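Local coordinates for protein glucanase (Klebsiella pneumoniae, PDB 5GY3) that probably cleaves internal beta-1,4-glucosidic bonds in cellulose, lichenin and cereal beta-glucans as a family 8 endoglucanase, at residues A[46-51]-A[94-99]; A[17-20]-A[24-27]. All blocks are in the same frame, centred on the assembly; numbering follows the deposited sequence.

Contact 1 (A[46-51]-A[94-99])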
loop_
_atom_site.group_PDB
_atom_site.type_symbol
_atom_site.label_atom_id
_atom_site.label_comp_id
_atom_site.label_asym_id
_atom_site.label_seq_id
_atom_site.Cartn_x
_atom_site.Cartn_y
_atom_site.Cartn_z
ATOM N N PRO A 46 21.729 -8.055 1.938
ATOM C CA PRO A 46 22.190 -7.232 3.074
ATOM C C PRO A 46 21.219 -6.115 3.428
ATOM O O PRO A 46 20.892 -5.940 4.611
ATOM C CB PRO A 46 23.547 -6.700 2.589
ATOM C CG PRO A 46 24.025 -7.757 1.666
ATOM C CD PRO A 46 22.797 -8.216 0.929
ATOM N N ALA A 47 20.728 -5.376 2.427
ATOM C CA ALA A 47 19.778 -4.300 2.697
ATOM C C ALA A 47 18.475 -4.853 3.249
ATOM O O ALA A 47 17.913 -4.299 4.202
ATOM C CB ALA A 47 19.512 -3.491 1.426
ATOM N N PHE A 48 17.976 -5.948 2.661
ATOM C CA PHE A 48 16.755 -6.564 3.174
ATOM C C PHE A 48 16.895 -6.920 4.650
ATOM O O PHE A 48 16.005 -6.629 5.457
ATOM C CB PHE A 48 16.394 -7.808 2.362
ATOM C CG PHE A 48 15.098 -8.440 2.800
ATOM C CD1 PHE A 48 15.069 -9.341 3.850
ATOM C CD2 PHE A 48 13.907 -8.115 2.173
ATOM C CE1 PHE A 48 13.877 -9.900 4.283
ATOM C CE2 PHE A 48 12.713 -8.674 2.599
ATOM C CZ PHE A 48 12.702 -9.565 3.656
ATOM N N ASP A 49 18.000 -7.576 5.021
ATOM C CA ASP A 49 18.162 -7.987 6.412
ATOM C C ASP A 49 18.287 -6.780 7.341
ATOM O O ASP A 49 17.793 -6.820 8.475
ATOM C CB ASP A 49 19.367 -8.927 6.550
ATOM C CG ASP A 49 19.077 -10.350 6.047
ATOM O OD1 ASP A 49 17.898 -10.758 6.008
ATOM O OD2 ASP A 49 20.032 -11.081 5.706
ATOM N N LYS A 50 18.929 -5.698 6.879
ATOM C CA LYS A 50 19.003 -4.474 7.680
ATOM C C LYS A 50 17.617 -3.870 7.876
ATOM O O LYS A 50 17.243 -3.480 8.989
ATOM C CB LYS A 50 19.922 -3.444 7.015
ATOM C CG LYS A 50 21.429 -3.618 7.233
ATOM C CD LYS A 50 22.244 -2.708 6.270
ATOM C CE LYS A 50 22.660 -3.464 4.994
ATOM N NZ LYS A 50 22.804 -2.656 3.722
ATOM N N LEU A 51 16.849 -3.765 6.785
ATOM C CA LEU A 51 15.507 -3.194 6.858
ATOM C C LEU A 51 14.621 -4.012 7.780
ATOM O O LEU A 51 13.904 -3.464 8.628
ATOM C CB LEU A 51 14.889 -3.129 5.461
ATOM C CG LEU A 51 15.546 -2.215 4.437
ATOM C CD1 LEU A 51 15.114 -2.581 3.015
ATOM C CD2 LEU A 51 15.193 -0.768 4.752
ATOM N N TRP A 94 4.482 -9.661 3.006
ATOM C CA TRP A 94 4.614 -10.013 1.595
ATOM C C TRP A 94 6.076 -10.009 1.173
ATOM O O TRP A 94 6.537 -10.935 0.491
ATOM C CB TRP A 94 3.800 -9.019 0.760
ATOM C CG TRP A 94 3.676 -9.347 -0.682
ATOM C CD1 TRP A 94 3.790 -10.579 -1.275
ATOM C CD2 TRP A 94 3.386 -8.423 -1.727
ATOM N NE1 TRP A 94 3.587 -10.469 -2.632
ATOM C CE2 TRP A 94 3.333 -9.154 -2.932
ATOM C CE3 TRP A 94 3.158 -7.040 -1.763
ATOM C CZ2 TRP A 94 3.083 -8.548 -4.161
ATOM C CZ3 TRP A 94 2.890 -6.443 -2.987
ATOM C CH2 TRP A 94 2.846 -7.199 -4.165
ATOM N N ALA A 95 6.826 -8.983 1.588
ATOM C CA ALA A 95 8.251 -8.939 1.279
ATOM C C ALA A 95 8.984 -10.154 1.847
ATOM O O ALA A 95 9.872 -10.717 1.186
ATOM C CB ALA A 95 8.853 -7.639 1.812
ATOM N N LEU A 96 8.627 -10.570 3.067
ATOM C CA LEU A 96 9.253 -11.745 3.678
ATOM C C LEU A 96 8.953 -13.010 2.889
ATOM O O LEU A 96 9.841 -13.846 2.683
ATOM C CB LEU A 96 8.782 -11.899 5.126
ATOM C CG LEU A 96 9.456 -10.899 6.071
ATOM C CD1 LEU A 96 8.662 -10.700 7.365
ATOM C CD2 LEU A 96 10.899 -11.351 6.365
ATOM N N LEU A 97 7.705 -13.177 2.448
ATOM C CA LEU A 97 7.372 -14.318 1.601
ATOM C C LEU A 97 8.223 -14.320 0.334
ATOM O O LEU A 97 8.782 -15.354 -0.064
ATOM C CB LEU A 97 5.882 -14.276 1.274
ATOM C CG LEU A 97 5.169 -15.586 1.009
ATOM C CD1 LEU A 97 5.440 -16.514 2.194
ATOM C CD2 LEU A 97 3.681 -15.303 0.872
ATOM N N ARG A 98 8.363 -13.156 -0.302
ATOM C CA ARG A 98 9.155 -13.077 -1.523
ATOM C C ARG A 98 10.640 -13.283 -1.243
ATOM O O ARG A 98 11.361 -13.832 -2.088
ATOM C CB ARG A 98 8.883 -11.741 -2.215
ATOM C CG ARG A 98 7.477 -11.708 -2.842
ATOM C CD ARG A 98 6.914 -10.294 -3.028
ATOM N NE ARG A 98 7.501 -9.559 -4.146
ATOM C CZ ARG A 98 6.982 -9.491 -5.374
ATOM N NH1 ARG A 98 5.863 -10.131 -5.676
ATOM N NH2 ARG A 98 7.581 -8.765 -6.311
ATOM N N ALA A 99 11.104 -12.889 -0.060
ATOM C CA ALA A 99 12.498 -13.117 0.307
ATOM C C ALA A 99 12.809 -14.605 0.425
ATOM O O ALA A 99 13.904 -15.048 0.060
ATOM C CB ALA A 99 12.812 -12.403 1.620
#
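Ala95 is the first residue of 94-99 to meet Phe48, the one side chain of 46-51 that spans the gap between the two helices. Its CB lies 4.1 Å from Phe48 CE2, and the same ring carbon comes within 3.8 Å of the backbone atom Ala95 O, which approaches obliquely. That carbonyl already accepts the helical bond from Ala99 N, so the aromatic ring meets a polar atom whose need is met.

Leu96 comes next. Its CB leaves to the flank of the helix, but the end of the side chain comes nearer, and CD2 reaches the edge of the Phe48 ring, 3.7 Å from CZ and close to the ring plane. One turn beyond Ala95, Ala99 sets its methyl over a face of the ring: CB stands 3.9 Å from the centroid, 28° off the normal, a CH-pi contact.

The segment axes stay 12.1 Å apart and run roughly antiparallel, at 144°. At this spacing Phe48, its CG anti to the backbone N (chi1 -177°), is long enough to cross between the helices, and the small Ala95 and Ala99 let its ring come close to the backbone of 94-99. Met36 and Val40 of helix 29-41 also touch the ring, and Tyr108 and Trp103 meet it edge-to-face. This is buried packing within the (alpha/alpha)6 barrel of glycoside hydrolase family 8, away from the predicted nucleophile. With no hydrogen bond between the segments, their direct cohesion is dispersion and CH-pi attraction around a single buried aromatic group.

Contact 2 (A[17-20]-A[24-27])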
loop_
_atom_site.group_PDB
_atom_site.type_symbol
_atom_site.label_atom_id
_atom_site.label_comp_id
_atom_site.label_asym_id
_atom_site.label_seq_id
_atom_site.Cartn_x
_atom_site.Cartn_y
_atom_site.Cartn_z
ATOM N N ARG A 17 16.590 2.145 8.824
ATOM C CA ARG A 17 15.396 2.973 8.658
ATOM C C ARG A 17 15.305 3.540 7.250
ATOM O O ARG A 17 16.315 3.947 6.666
ATOM C CB ARG A 17 15.391 4.145 9.650
ATOM C CG ARG A 17 15.190 3.763 11.080
ATOM C CD ARG A 17 15.215 4.976 12.026
ATOM N NE ARG A 17 16.558 5.546 12.135
ATOM C CZ ARG A 17 16.868 6.817 11.891
ATOM N NH1 ARG A 17 15.926 7.685 11.548
ATOM N NH2 ARG A 17 18.121 7.222 12.009
ATOM N N ILE A 18 14.080 3.575 6.711
ATOM C CA ILE A 18 13.749 4.363 5.526
ATOM C C ILE A 18 13.155 5.678 6.005
ATOM O O ILE A 18 12.256 5.687 6.858
ATOM C CB ILE A 18 12.759 3.626 4.609
ATOM C CG1 ILE A 18 13.425 2.388 4.015
ATOM C CG2 ILE A 18 12.271 4.554 3.490
ATOM C CD1 ILE A 18 14.454 2.683 2.938
ATOM N N ILE A 19 13.656 6.784 5.466
ATOM C CA ILE A 19 13.355 8.114 5.979
ATOM C C ILE A 19 12.423 8.816 5.004
ATOM O O ILE A 19 12.760 8.991 3.825
ATOM C CB ILE A 19 14.640 8.929 6.189
ATOM C CG1 ILE A 19 15.530 8.254 7.226
ATOM C CG2 ILE A 19 14.309 10.302 6.643
ATOM C CD1 ILE A 19 14.846 7.993 8.533
ATOM N N ASP A 20 11.252 9.214 5.498
ATOM C CA ASP A 20 10.306 10.046 4.753
ATOM C C ASP A 20 10.786 11.490 4.908
ATOM O O ASP A 20 10.351 12.236 5.788
ATOM C CB ASP A 20 8.892 9.836 5.294
ATOM C CG ASP A 20 7.794 10.324 4.349
ATOM O OD1 ASP A 20 8.039 11.245 3.542
ATOM O OD2 ASP A 20 6.670 9.773 4.429
ATOM N N GLY A 24 9.144 15.103 7.798
ATOM C CA GLY A 24 9.826 15.176 9.075
ATOM C C GLY A 24 10.777 14.037 9.346
ATOM O O GLY A 24 11.093 13.769 10.508
ATOM N N ASN A 25 11.230 13.347 8.294
ATOM C CA ASN A 25 12.226 12.282 8.396
ATOM C C ASN A 25 11.729 11.082 9.198
ATOM O O ASN A 25 12.532 10.335 9.763
ATOM C CB ASN A 25 13.543 12.794 8.992
ATOM C CG ASN A 25 14.276 13.732 8.059
ATOM O OD1 ASN A 25 14.204 13.594 6.836
ATOM N ND2 ASN A 25 14.981 14.702 8.633
ATOM N N VAL A 26 10.415 10.867 9.255
ATOM C CA VAL A 26 9.884 9.758 10.043
ATOM C C VAL A 26 10.031 8.470 9.254
ATOM O O VAL A 26 10.326 8.489 8.053
ATOM C CB VAL A 26 8.411 9.972 10.444
ATOM C CG1 VAL A 26 8.266 11.189 11.349
ATOM C CG2 VAL A 26 7.526 10.085 9.206
ATOM N N SER A 27 9.832 7.348 9.932
ATOM C CA SER A 27 9.783 6.036 9.312
ATOM C C SER A 27 8.433 5.402 9.613
ATOM O O SER A 27 7.795 5.717 10.619
ATOM C CB SER A 27 10.904 5.130 9.824
ATOM O OG SER A 27 12.171 5.619 9.428
HETATM O O HOH W 1 13.093 7.712 11.178
#
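Ser27 and Ile18 make the one direct side-chain hydrogen bond between these segments. With OG anti to its own carbonyl carbon (chi1 -66°), the serine hydroxyl donates to Ile18 O over 2.6 Å, coming from above the carbonyl plane, 44° out of it. A serine hydroxyl suits this buried place because one atom can donate to Ile18 O and accept from a bridging water. That water donates to Asn25 O as well and accepts from Arg17 NH1 at 2.9 Å, lying at the edge of the guanidinium. A bend at chi3 helps bring the arginine's end round to the water, while Asp15 holds NE in a salt bridge.

The Ile19 and Asn25 side chains meet at a slant: Ile19 CG2 lies 3.3 Å from Asn25 OD1 and also touches Asn25 CB, and CD1 sits near Asn25 O. Asn25 has a positive phi, a conformation asparagine tolerates better than most residues. The backbones are joined by Asp20 N to Val26 O, 2.8 Å and nearly straight at 172°, and by a weak bond from Asn25 N to Asp20 O. The Asp20 carboxylate lies off this seam, and its OD2 is hydrogen-bonded to His28 NE2.

The turn follows helix 2-11 and runs into strand 27-28, which Ser27 begins. Ile18 packs on Leu51 of helix 45-59, Ala35 of helix 29-41 and Tyr293 of helix 293-307, while Ser27 pairs through its backbone with Tyr71 in strand 70-71.

In the fold
Contact 1 joins two helices, 45-59 and 86-103, through wholly buried apolar groups, whereas contact 2 folds one loop back on itself, with exposed residues at its turn and buried ones beside the helices. Their centres lie 18 Å apart, yet they meet where Leu51 CD2 packs 3.7 Å from Ile18 CG1; helix 45-59, half of contact 1, also packs on contact 2, and helix 29-41 touches both. The chemistry follows the setting: helical backbones satisfy their own polar groups, leaving side chains to pack, while the irregular loop relies on bonds between its two arms and a water. Contact 1 lies away from the predicted nucleophile Asp87, whereas the side chain of Asp20 is about 11 Å from that of Asp87.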